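Local atomic coordinates of hypothetical 30.2 KD protein c25g10.02 IN chromosome I (Schizosaccharomyces pombe, PDB entry 1KCF), a protein that resolves four-way DNA (Holliday) junctions in mitochondria as a homodimeric endonuclease, cutting at the point of strand exchange after CT and TT sequences. Residues Val4-Leu18 against Trp241-Phe255. Numbering follows the deposited sequence.
Sequences VKLSFLQHICKLTGL and WQAQLKHYRNFCKQF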
ATOM      1  N   VAL A   4     -27.791 -30.627 -13.730  1.00 84.36           N
ATOM      2  CA  VAL A   4     -27.160 -29.571 -12.951  1.00 80.97           C
ATOM      3  C   VAL A   4     -26.109 -30.189 -12.042  1.00 78.64           C
ATOM      4  O   VAL A   4     -26.157 -30.026 -10.822  1.00 78.00           O
ATOM      5  CB  VAL A   4     -28.173 -28.829 -12.075  1.00 81.95           C
ATOM      6  CG1 VAL A   4     -27.645 -27.442 -11.748  1.00 82.50           C
ATOM      7  CG2 VAL A   4     -29.516 -28.765 -12.768  1.00 82.99           C
ATOM      8  N   LYS A   5     -25.168 -30.911 -12.640  1.00 76.42           N
ATOM      9  CA  LYS A   5     -24.104 -31.551 -11.881  1.00 74.59           C
ATOM     10  C   LYS A   5     -23.211 -30.475 -11.278  1.00 72.69           C
ATOM     11  O   LYS A   5     -23.095 -29.380 -11.826  1.00 71.94           O
ATOM     12  CB  LYS A   5     -23.283 -32.466 -12.794  1.00 75.37           C
ATOM     13  CG  LYS A   5     -24.111 -33.515 -13.520  1.00 75.83           C
ATOM     14  CD  LYS A   5     -23.249 -34.419 -14.389  1.00 77.11           C
ATOM     15  CE  LYS A   5     -22.343 -35.305 -13.549  1.00 78.19           C
ATOM     16  NZ  LYS A   5     -21.544 -36.234 -14.396  1.00 80.20           N
ATOM     17  N   LEU A   6     -22.592 -30.783 -10.146  1.00 71.54           N
ATOM     18  CA  LEU A   6     -21.713 -29.829  -9.482  1.00 70.65           C
ATOM     19  C   LEU A   6     -20.479 -29.570 -10.338  1.00 68.74           C
ATOM     20  O   LEU A   6     -20.013 -28.439 -10.453  1.00 68.65           O
ATOM     21  CB  LEU A   6     -21.272 -30.366  -8.117  1.00 71.33           C
ATOM     22  CG  LEU A   6     -20.388 -29.406  -7.318  1.00 73.14           C
ATOM     23  CD1 LEU A   6     -21.218 -28.204  -6.893  1.00 72.66           C
ATOM     24  CD2 LEU A   6     -19.805 -30.110  -6.104  1.00 73.36           C
ATOM     25  N   SER A   7     -19.959 -30.633 -10.937  1.00 66.26           N
ATOM     26  CA  SER A   7     -18.778 -30.551 -11.779  1.00 65.19           C
ATOM     27  C   SER A   7     -18.933 -29.584 -12.952  1.00 64.11           C
ATOM     28  O   SER A   7     -17.975 -28.917 -13.341  1.00 63.78           O
ATOM     29  CB  SER A   7     -18.424 -31.945 -12.297  1.00 65.24           C
ATOM     30  OG  SER A   7     -19.573 -32.596 -12.815  1.00 68.30           O
ATOM     31  N   PHE A   8     -20.136 -29.510 -13.514  1.00 62.73           N
ATOM     32  CA  PHE A   8     -20.395 -28.620 -14.640  1.00 60.95           C
ATOM     33  C   PHE A   8     -20.384 -27.165 -14.188  1.00 60.02           C
ATOM     34  O   PHE A   8     -19.900 -26.287 -14.901  1.00 59.65           O
ATOM     35  CB  PHE A   8     -21.742 -28.954 -15.290  1.00 61.81           C
ATOM     36  CG  PHE A   8     -22.064 -28.102 -16.489  1.00 62.52           C
ATOM     37  CD1 PHE A   8     -21.171 -28.009 -17.552  1.00 62.19           C
ATOM     38  CD2 PHE A   8     -23.255 -27.387 -16.552  1.00 63.04           C
ATOM     39  CE1 PHE A   8     -21.460 -27.214 -18.661  1.00 62.50           C
ATOM     40  CE2 PHE A   8     -23.552 -26.588 -17.657  1.00 62.74           C
ATOM     41  CZ  PHE A   8     -22.651 -26.503 -18.711  1.00 62.38           C
ATOM     42  N   LEU A   9     -20.922 -26.915 -12.999  1.00 57.96           N
ATOM     43  CA  LEU A   9     -20.954 -25.565 -12.453  1.00 58.20           C
ATOM     44  C   LEU A   9     -19.539 -25.089 -12.157  1.00 58.21           C
ATOM     45  O   LEU A   9     -19.212 -23.919 -12.354  1.00 58.57           O
ATOM     46  CB  LEU A   9     -21.789 -25.525 -11.174  1.00 57.49           C
ATOM     47  CG  LEU A   9     -23.292 -25.738 -11.351  1.00 57.60           C
ATOM     48  CD1 LEU A   9     -23.968 -25.749  -9.990  1.00 58.13           C
ATOM     49  CD2 LEU A   9     -23.864 -24.633 -12.230  1.00 57.69           C
ATOM     50  N   GLN A  10     -18.703 -26.003 -11.679  1.00 58.36           N
ATOM     51  CA  GLN A  10     -17.317 -25.683 -11.368  1.00 59.28           C
ATOM     52  C   GLN A  10     -16.595 -25.328 -12.665  1.00 58.94           C
ATOM     53  O   GLN A  10     -15.714 -24.466 -12.687  1.00 58.76           O
ATOM     54  CB  GLN A  10     -16.629 -26.884 -10.708  1.00 60.72           C
ATOM     55  CG  GLN A  10     -17.389 -27.467  -9.527  1.00 62.47           C
ATOM     56  CD  GLN A  10     -16.676 -28.646  -8.887  1.00 64.40           C
ATOM     57  OE1 GLN A  10     -16.190 -29.544  -9.580  1.00 64.90           O
ATOM     58  NE2 GLN A  10     -16.623 -28.657  -7.559  1.00 64.40           N
ATOM     59  N   HIS A  11     -16.975 -26.003 -13.746  1.00 57.80           N
ATOM     60  CA  HIS A  11     -16.367 -25.758 -15.047  1.00 56.53           C
ATOM     61  C   HIS A  11     -16.713 -24.345 -15.504  1.00 55.32           C
ATOM     62  O   HIS A  11     -15.854 -23.611 -15.993  1.00 54.29           O
ATOM     63  CB  HIS A  11     -16.874 -26.777 -16.070  1.00 57.44           C
ATOM     64  CG  HIS A  11     -16.309 -26.583 -17.443  1.00 59.36           C
ATOM     65  ND1 HIS A  11     -14.964 -26.706 -17.719  1.00 59.72           N
ATOM     66  CD2 HIS A  11     -16.905 -26.254 -18.615  1.00 60.03           C
ATOM     67  CE1 HIS A  11     -14.755 -26.461 -19.000  1.00 60.46           C
ATOM     68  NE2 HIS A  11     -15.916 -26.184 -19.567  1.00 61.33           N
ATOM     69  N   ILE A  12     -17.979 -23.974 -15.336  1.00 53.98           N
ATOM     70  CA  ILE A  12     -18.451 -22.648 -15.707  1.00 53.51           C
ATOM     71  C   ILE A  12     -17.693 -21.582 -14.910  1.00 53.79           C
ATOM     72  O   ILE A  12     -17.325 -20.532 -15.446  1.00 52.49           O
ATOM     73  CB  ILE A  12     -19.973 -22.506 -15.442  1.00 52.94           C
ATOM     74  CG1 ILE A  12     -20.748 -23.428 -16.390  1.00 54.12           C
ATOM     75  CG2 ILE A  12     -20.414 -21.058 -15.620  1.00 50.55           C
ATOM     76  CD1 ILE A  12     -22.253 -23.346 -16.244  1.00 53.18           C
ATOM     77  N   CYS A  13     -17.461 -21.855 -13.630  1.00 52.62           N
ATOM     78  CA  CYS A  13     -16.740 -20.916 -12.778  1.00 53.65           C
ATOM     79  C   CYS A  13     -15.329 -20.695 -13.303  1.00 53.00           C
ATOM     80  O   CYS A  13     -14.826 -19.571 -13.300  1.00 54.36           O
ATOM     81  CB  CYS A  13     -16.695 -21.425 -11.336  1.00 52.38           C
ATOM     82  SG  CYS A  13     -18.267 -21.221 -10.453  1.00 57.06           S
ATOM     83  N   LYS A  14     -14.698 -21.768 -13.766  1.00 52.11           N
ATOM     84  CA  LYS A  14     -13.350 -21.674 -14.304  1.00 52.55           C
ATOM     85  C   LYS A  14     -13.344 -20.907 -15.623  1.00 51.72           C
ATOM     86  O   LYS A  14     -12.377 -20.218 -15.940  1.00 52.58           O
ATOM     87  CB  LYS A  14     -12.762 -23.069 -14.521  1.00 53.20           C
ATOM     88  CG  LYS A  14     -11.422 -23.060 -15.240  1.00 56.27           C
ATOM     89  CD  LYS A  14     -10.852 -24.464 -15.412  1.00 58.62           C
ATOM     90  CE  LYS A  14     -10.487 -25.084 -14.074  1.00 58.88           C
ATOM     91  NZ  LYS A  14      -9.901 -26.439 -14.237  1.00 61.52           N
ATOM     92  N   LEU A  15     -14.427 -21.030 -16.387  1.00 50.18           N
ATOM     93  CA  LEU A  15     -14.530 -20.350 -17.671  1.00 48.58           C
ATOM     94  C   LEU A  15     -14.881 -18.877 -17.510  1.00 48.19           C
ATOM     95  O   LEU A  15     -14.789 -18.109 -18.464  1.00 48.00           O
ATOM     96  CB  LEU A  15     -15.589 -21.019 -18.551  1.00 48.13           C
ATOM     97  CG  LEU A  15     -15.383 -22.451 -19.051  1.00 49.83           C
ATOM     98  CD1 LEU A  15     -16.581 -22.844 -19.897  1.00 48.25           C
ATOM     99  CD2 LEU A  15     -14.104 -22.561 -19.870  1.00 50.69           C
ATOM    100  N   THR A  16     -15.285 -18.485 -16.305  1.00 48.76           N
ATOM    101  CA  THR A  16     -15.655 -17.101 -16.041  1.00 47.77           C
ATOM    102  C   THR A  16     -14.772 -16.454 -14.979  1.00 49.78           C
ATOM    103  O   THR A  16     -15.074 -15.367 -14.487  1.00 49.92           O
ATOM    104  CB  THR A  16     -17.123 -17.002 -15.589  1.00 47.61           C
ATOM    105  OG1 THR A  16     -17.335 -17.864 -14.468  1.00 44.89           O
ATOM    106  CG2 THR A  16     -18.062 -17.410 -16.723  1.00 47.59           C
ATOM    107  N   GLY A  17     -13.684 -17.129 -14.626  1.00 51.52           N
ATOM    108  CA  GLY A  17     -12.767 -16.598 -13.634  1.00 52.80           C
ATOM    109  C   GLY A  17     -13.365 -16.445 -12.248  1.00 54.05           C
ATOM    110  O   GLY A  17     -12.947 -15.582 -11.479  1.00 53.16           O
ATOM    111  N   LEU A  18     -14.343 -17.283 -11.925  1.00 56.04           N
ATOM    112  CA  LEU A  18     -14.986 -17.222 -10.617  1.00 56.29           C
ATOM    113  C   LEU A  18     -14.478 -18.342  -9.724  1.00 57.78           C
ATOM    114  O   LEU A  18     -13.846 -19.288 -10.199  1.00 56.13           O
ATOM    115  CB  LEU A  18     -16.505 -17.340 -10.766  1.00 55.86           C
ATOM    116  CG  LEU A  18     -17.238 -16.233 -11.526  1.00 57.05           C
ATOM    117  CD1 LEU A  18     -18.711 -16.610 -11.673  1.00 54.18           C
ATOM    118  CD2 LEU A  18     -17.091 -14.903 -10.782  1.00 56.69           C
ATOM    119  N   TRP A 241     -14.025 -13.825 -19.886  1.00 48.36           N
ATOM    120  CA  TRP A 241     -14.867 -14.258 -18.775  1.00 47.03           C
ATOM    121  C   TRP A 241     -16.159 -13.469 -18.806  1.00 46.71           C
ATOM    122  O   TRP A 241     -17.244 -14.029 -18.664  1.00 46.83           O
ATOM    123  CB  TRP A 241     -14.197 -14.019 -17.419  1.00 46.10           C
ATOM    124  CG  TRP A 241     -12.944 -14.793 -17.189  1.00 45.54           C
ATOM    125  CD1 TRP A 241     -12.542 -15.917 -17.845  1.00 44.11           C
ATOM    126  CD2 TRP A 241     -11.926 -14.502 -16.223  1.00 44.93           C
ATOM    127  NE1 TRP A 241     -11.334 -16.346 -17.352  1.00 44.60           N
ATOM    128  CE2 TRP A 241     -10.931 -15.496 -16.356  1.00 43.94           C
ATOM    129  CE3 TRP A 241     -11.756 -13.501 -15.258  1.00 45.08           C
ATOM    130  CZ2 TRP A 241      -9.777 -15.516 -15.559  1.00 42.10           C
ATOM    131  CZ3 TRP A 241     -10.606 -13.521 -14.463  1.00 42.67           C
ATOM    132  CH2 TRP A 241      -9.635 -14.523 -14.622  1.00 41.82           C
ATOM    133  N   GLN A 242     -16.035 -12.159 -18.989  1.00 47.41           N
ATOM    134  CA  GLN A 242     -17.198 -11.285 -19.020  1.00 49.15           C
ATOM    135  C   GLN A 242     -18.118 -11.656 -20.177  1.00 50.87           C
ATOM    136  O   GLN A 242     -19.340 -11.557 -20.065  1.00 52.36           O
ATOM    137  CB  GLN A 242     -16.766  -9.819 -19.147  1.00 47.72           C
ATOM    138  CG  GLN A 242     -15.707  -9.378 -18.141  1.00 46.25           C
ATOM    139  CD  GLN A 242     -15.957  -9.921 -16.746  1.00 47.20           C
ATOM    140  OE1 GLN A 242     -17.039  -9.740 -16.181  1.00 49.32           O
ATOM    141  NE2 GLN A 242     -14.954 -10.590 -16.182  1.00 41.27           N
ATOM    142  N   ALA A 243     -17.526 -12.077 -21.290  1.00 50.60           N
ATOM    143  CA  ALA A 243     -18.300 -12.470 -22.458  1.00 52.15           C
ATOM    144  C   ALA A 243     -19.076 -13.739 -22.124  1.00 52.82           C
ATOM    145  O   ALA A 243     -20.280 -13.825 -22.367  1.00 54.37           O
ATOM    146  CB  ALA A 243     -17.376 -12.716 -23.647  1.00 50.94           C
ATOM    147  N   GLN A 244     -18.379 -14.720 -21.563  1.00 53.01           N
ATOM    148  CA  GLN A 244     -19.008 -15.976 -21.190  1.00 54.31           C
ATOM    149  C   GLN A 244     -20.092 -15.760 -20.148  1.00 53.94           C
ATOM    150  O   GLN A 244     -21.077 -16.491 -20.113  1.00 55.28           O
ATOM    151  CB  GLN A 244     -17.968 -16.954 -20.649  1.00 56.54           C
ATOM    152  CG  GLN A 244     -17.000 -17.473 -21.694  1.00 61.91           C
ATOM    153  CD  GLN A 244     -17.043 -18.984 -21.823  1.00 64.90           C
ATOM    154  OE1 GLN A 244     -18.065 -19.559 -22.207  1.00 65.77           O
ATOM    155  NE2 GLN A 244     -15.932 -19.638 -21.498  1.00 66.19           N
ATOM    156  N   LEU A 245     -19.911 -14.760 -19.294  1.00 53.70           N
ATOM    157  CA  LEU A 245     -20.899 -14.473 -18.262  1.00 53.67           C
ATOM    158  C   LEU A 245     -22.185 -13.912 -18.859  1.00 54.35           C
ATOM    159  O   LEU A 245     -23.273 -14.126 -18.321  1.00 52.82           O
ATOM    160  CB  LEU A 245     -20.333 -13.493 -17.228  1.00 51.92           C
ATOM    161  CG  LEU A 245     -19.466 -14.110 -16.123  1.00 52.52           C
ATOM    162  CD1 LEU A 245     -18.872 -13.008 -15.265  1.00 48.10           C
ATOM    163  CD2 LEU A 245     -20.309 -15.055 -15.271  1.00 48.83           C
ATOM    164  N   LYS A 246     -22.061 -13.192 -19.970  1.00 53.82           N
ATOM    165  CA  LYS A 246     -23.232 -12.625 -20.626  1.00 55.48           C
ATOM    166  C   LYS A 246     -24.103 -13.766 -21.131  1.00 55.93           C
ATOM    167  O   LYS A 246     -25.289 -13.588 -21.381  1.00 58.28           O
ATOM    168  CB  LYS A 246     -22.810 -11.728 -21.782  1.00 55.14           C
ATOM    169  N   HIS A 247     -23.502 -14.944 -21.272  1.00 56.86           N
ATOM    170  CA  HIS A 247     -24.216 -16.126 -21.733  1.00 57.10           C
ATOM    171  C   HIS A 247     -24.688 -16.978 -20.561  1.00 57.19           C
ATOM    172  O   HIS A 247     -25.849 -17.382 -20.503  1.00 57.56           O
ATOM    173  CB  HIS A 247     -23.312 -16.987 -22.620  1.00 59.68           C
ATOM    174  CG  HIS A 247     -22.940 -16.347 -23.922  1.00 63.19           C
ATOM    175  ND1 HIS A 247     -22.401 -15.081 -24.003  1.00 64.32           N
ATOM    176  CD2 HIS A 247     -22.994 -16.813 -25.192  1.00 63.41           C
ATOM    177  CE1 HIS A 247     -22.138 -14.795 -25.265  1.00 65.74           C
ATOM    178  NE2 HIS A 247     -22.489 -15.831 -26.008  1.00 64.55           N
ATOM    179  N   TYR A 248     -23.783 -17.236 -19.621  1.00 56.22           N
ATOM    180  CA  TYR A 248     -24.083 -18.085 -18.470  1.00 56.14           C
ATOM    181  C   TYR A 248     -24.967 -17.541 -17.353  1.00 55.44           C
ATOM    182  O   TYR A 248     -25.557 -18.326 -16.614  1.00 56.23           O
ATOM    183  CB  TYR A 248     -22.782 -18.617 -17.871  1.00 55.52           C
ATOM    184  CG  TYR A 248     -22.078 -19.615 -18.757  1.00 57.24           C
ATOM    185  CD1 TYR A 248     -20.809 -19.348 -19.269  1.00 57.62           C
ATOM    186  CD2 TYR A 248     -22.675 -20.834 -19.079  1.00 56.13           C
ATOM    187  CE1 TYR A 248     -20.154 -20.271 -20.077  1.00 58.80           C
ATOM    188  CE2 TYR A 248     -22.026 -21.761 -19.886  1.00 56.79           C
ATOM    189  CZ  TYR A 248     -20.766 -21.474 -20.379  1.00 58.38           C
ATOM    190  OH  TYR A 248     -20.103 -22.395 -21.161  1.00 63.31           O
ATOM    191  N   ARG A 249     -25.065 -16.224 -17.211  1.00 55.31           N
ATOM    192  CA  ARG A 249     -25.911 -15.670 -16.160  1.00 56.87           C
ATOM    193  C   ARG A 249     -27.352 -16.130 -16.339  1.00 58.24           C
ATOM    194  O   ARG A 249     -27.923 -16.774 -15.453  1.00 58.97           O
ATOM    195  CB  ARG A 249     -25.867 -14.140 -16.155  1.00 57.07           C
ATOM    196  CG  ARG A 249     -24.592 -13.541 -15.588  1.00 58.56           C
ATOM    197  CD  ARG A 249     -24.778 -12.059 -15.312  1.00 59.86           C
ATOM    198  NE  ARG A 249     -23.529 -11.390 -14.956  1.00 63.11           N
ATOM    199  CZ  ARG A 249     -22.601 -11.015 -15.832  1.00 61.87           C
ATOM    200  NH1 ARG A 249     -22.777 -11.241 -17.127  1.00 61.39           N
ATOM    201  NH2 ARG A 249     -21.498 -10.409 -15.412  1.00 58.54           N
ATOM    202  N   ASN A 250     -27.938 -15.800 -17.487  1.00 57.86           N
ATOM    203  CA  ASN A 250     -29.315 -16.190 -17.761  1.00 58.56           C
ATOM    204  C   ASN A 250     -29.475 -17.696 -17.799  1.00 57.89           C
ATOM    205  O   ASN A 250     -30.489 -18.228 -17.360  1.00 59.85           O
ATOM    206  CB  ASN A 250     -29.800 -15.584 -19.078  1.00 58.26           C
ATOM    207  CG  ASN A 250     -30.016 -14.094 -18.975  1.00 59.78           C
ATOM    208  OD1 ASN A 250     -30.344 -13.580 -17.905  1.00 61.81           O
ATOM    209  ND2 ASN A 250     -29.850 -13.389 -20.087  1.00 58.84           N
ATOM    210  N   PHE A 251     -28.467 -18.386 -18.313  1.00 57.32           N
ATOM    211  CA  PHE A 251     -28.521 -19.838 -18.392  1.00 56.88           C
ATOM    212  C   PHE A 251     -28.642 -20.478 -17.002  1.00 57.75           C
ATOM    213  O   PHE A 251     -29.442 -21.395 -16.798  1.00 58.12           O
ATOM    214  CB  PHE A 251     -27.273 -20.370 -19.100  1.00 53.41           C
ATOM    215  CG  PHE A 251     -27.231 -21.862 -19.206  1.00 50.99           C
ATOM    216  CD1 PHE A 251     -28.113 -22.538 -20.040  1.00 51.94           C
ATOM    217  CD2 PHE A 251     -26.344 -22.598 -18.434  1.00 50.02           C
ATOM    218  CE1 PHE A 251     -28.110 -23.922 -20.104  1.00 49.22           C
ATOM    219  CE2 PHE A 251     -26.333 -23.981 -18.490  1.00 50.32           C
ATOM    220  CZ  PHE A 251     -27.220 -24.646 -19.327  1.00 51.60           C
ATOM    221  N   CYS A 252     -27.848 -19.992 -16.052  1.00 58.26           N
ATOM    222  CA  CYS A 252     -27.861 -20.530 -14.694  1.00 59.22           C
ATOM    223  C   CYS A 252     -29.123 -20.204 -13.902  1.00 58.10           C
ATOM    224  O   CYS A 252     -29.462 -20.916 -12.961  1.00 59.15           O
ATOM    225  CB  CYS A 252     -26.633 -20.049 -13.919  1.00 60.11           C
ATOM    226  SG  CYS A 252     -25.094 -20.815 -14.453  1.00 63.02           S
ATOM    227  N   LYS A 253     -29.813 -19.129 -14.267  1.00 58.67           N
ATOM    228  CA  LYS A 253     -31.047 -18.764 -13.578  1.00 61.04           C
ATOM    229  C   LYS A 253     -32.042 -19.923 -13.663  1.00 62.27           C
ATOM    230  O   LYS A 253     -32.862 -20.117 -12.766  1.00 61.16           O
ATOM    231  CB  LYS A 253     -31.668 -17.518 -14.212  1.00 61.93           C
ATOM    232  CG  LYS A 253     -31.005 -16.210 -13.836  1.00 64.39           C
ATOM    233  CD  LYS A 253     -31.647 -15.058 -14.592  1.00 66.38           C
ATOM    234  CE  LYS A 253     -31.032 -13.727 -14.205  1.00 67.87           C
ATOM    235  NZ  LYS A 253     -31.481 -12.637 -15.116  1.00 69.42           N
ATOM    236  N   GLN A 254     -31.958 -20.682 -14.754  1.00 62.88           N
ATOM    237  CA  GLN A 254     -32.831 -21.831 -14.992  1.00 63.53           C
ATOM    238  C   GLN A 254     -32.977 -22.734 -13.781  1.00 64.48           C
ATOM    239  O   GLN A 254     -34.029 -23.334 -13.563  1.00 65.46           O
ATOM    240  CB  GLN A 254     -32.292 -22.681 -16.143  1.00 61.94           C
ATOM    241  CG  GLN A 254     -32.632 -22.183 -17.520  1.00 60.02           C
ATOM    242  CD  GLN A 254     -32.273 -23.190 -18.594  1.00 59.82           C
ATOM    243  OE1 GLN A 254     -33.021 -23.382 -19.548  1.00 59.87           O
ATOM    244  NE2 GLN A 254     -31.121 -23.835 -18.447  1.00 58.00           N
ATOM    245  N   PHE A 255     -31.909 -22.843 -13.007  1.00 66.31           N
ATOM    246  CA  PHE A 255     -31.912 -23.699 -11.836  1.00 68.56           C
ATOM    247  C   PHE A 255     -32.211 -22.907 -10.570  1.00 70.66           C
ATOM    248  O   PHE A 255     -31.717 -23.227  -9.487  1.00 71.34           O
ATOM    249  CB  PHE A 255     -30.564 -24.409 -11.749  1.00 68.23           C
ATOM    250  CG  PHE A 255     -30.056 -24.885 -13.086  1.00 68.57           C
ATOM    251  CD1 PHE A 255     -28.998 -24.234 -13.717  1.00 68.06           C
ATOM    252  CD2 PHE A 255     -30.671 -25.949 -13.740  1.00 68.04           C
ATOM    253  CE1 PHE A 255     -28.559 -24.637 -14.981  1.00 67.50           C
ATOM    254  CE2 PHE A 255     -30.241 -26.361 -15.004  1.00 67.80           C
ATOM    255  CZ  PHE A 255     -29.183 -25.704 -15.626  1.00 67.22           C
TER
HETATM  256  O   HOH W   1     -15.181 -12.255 -13.719  1.00 56.51           O
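Trp241 lays one face of its indole flat against the backbone of Thr16 and Gly17. Gly17 CA sits over the six-membered ring, 3.4 Å from its centroid and 11° off the normal, a CH-pi contact. Thr16 C lies over the same face nearer the rim, 3.3 Å from Trp241 CG. With no side chain, Gly17 lets the indole lie this close, and its phi is positive (64°). An alanine at Trp241 would take away this flat surface and is likely to leave the Thr16-Gly17 turn without its cover. Tyr174 of helix 168-179 meets the indole edge-to-face. Thr16 CG2, anti to its carbonyl carbon, packs crosswise on Leu245 CD2 at 3.6 Å. Its OG1 turns back to bond Ile12 O (2.8 Å). A water links Thr16 O to Gln242 NE2. The contact joins the first helix of the N-terminal SAP region, 6-15, to the far end of helix 224-253 of the RNase H-like resolvase part. The axes of 6-15 and 241-253 run 140° apart in direction and approach to 10.0 Å. Midway, Ile12 CG2 sits over one face of the Tyr248 ring, 4.1 Å from its centroid, while CD1 reaches Tyr248 CD2. Ile31 of helix 26-33 also packs on Ile12 and Cys252. Phe8 and Phe251 meet edge against edge through their CE2 atoms, 3.9 Å apart. Val4 CG1 lies over the Phe255 face, Gln254 CB on the opposite face.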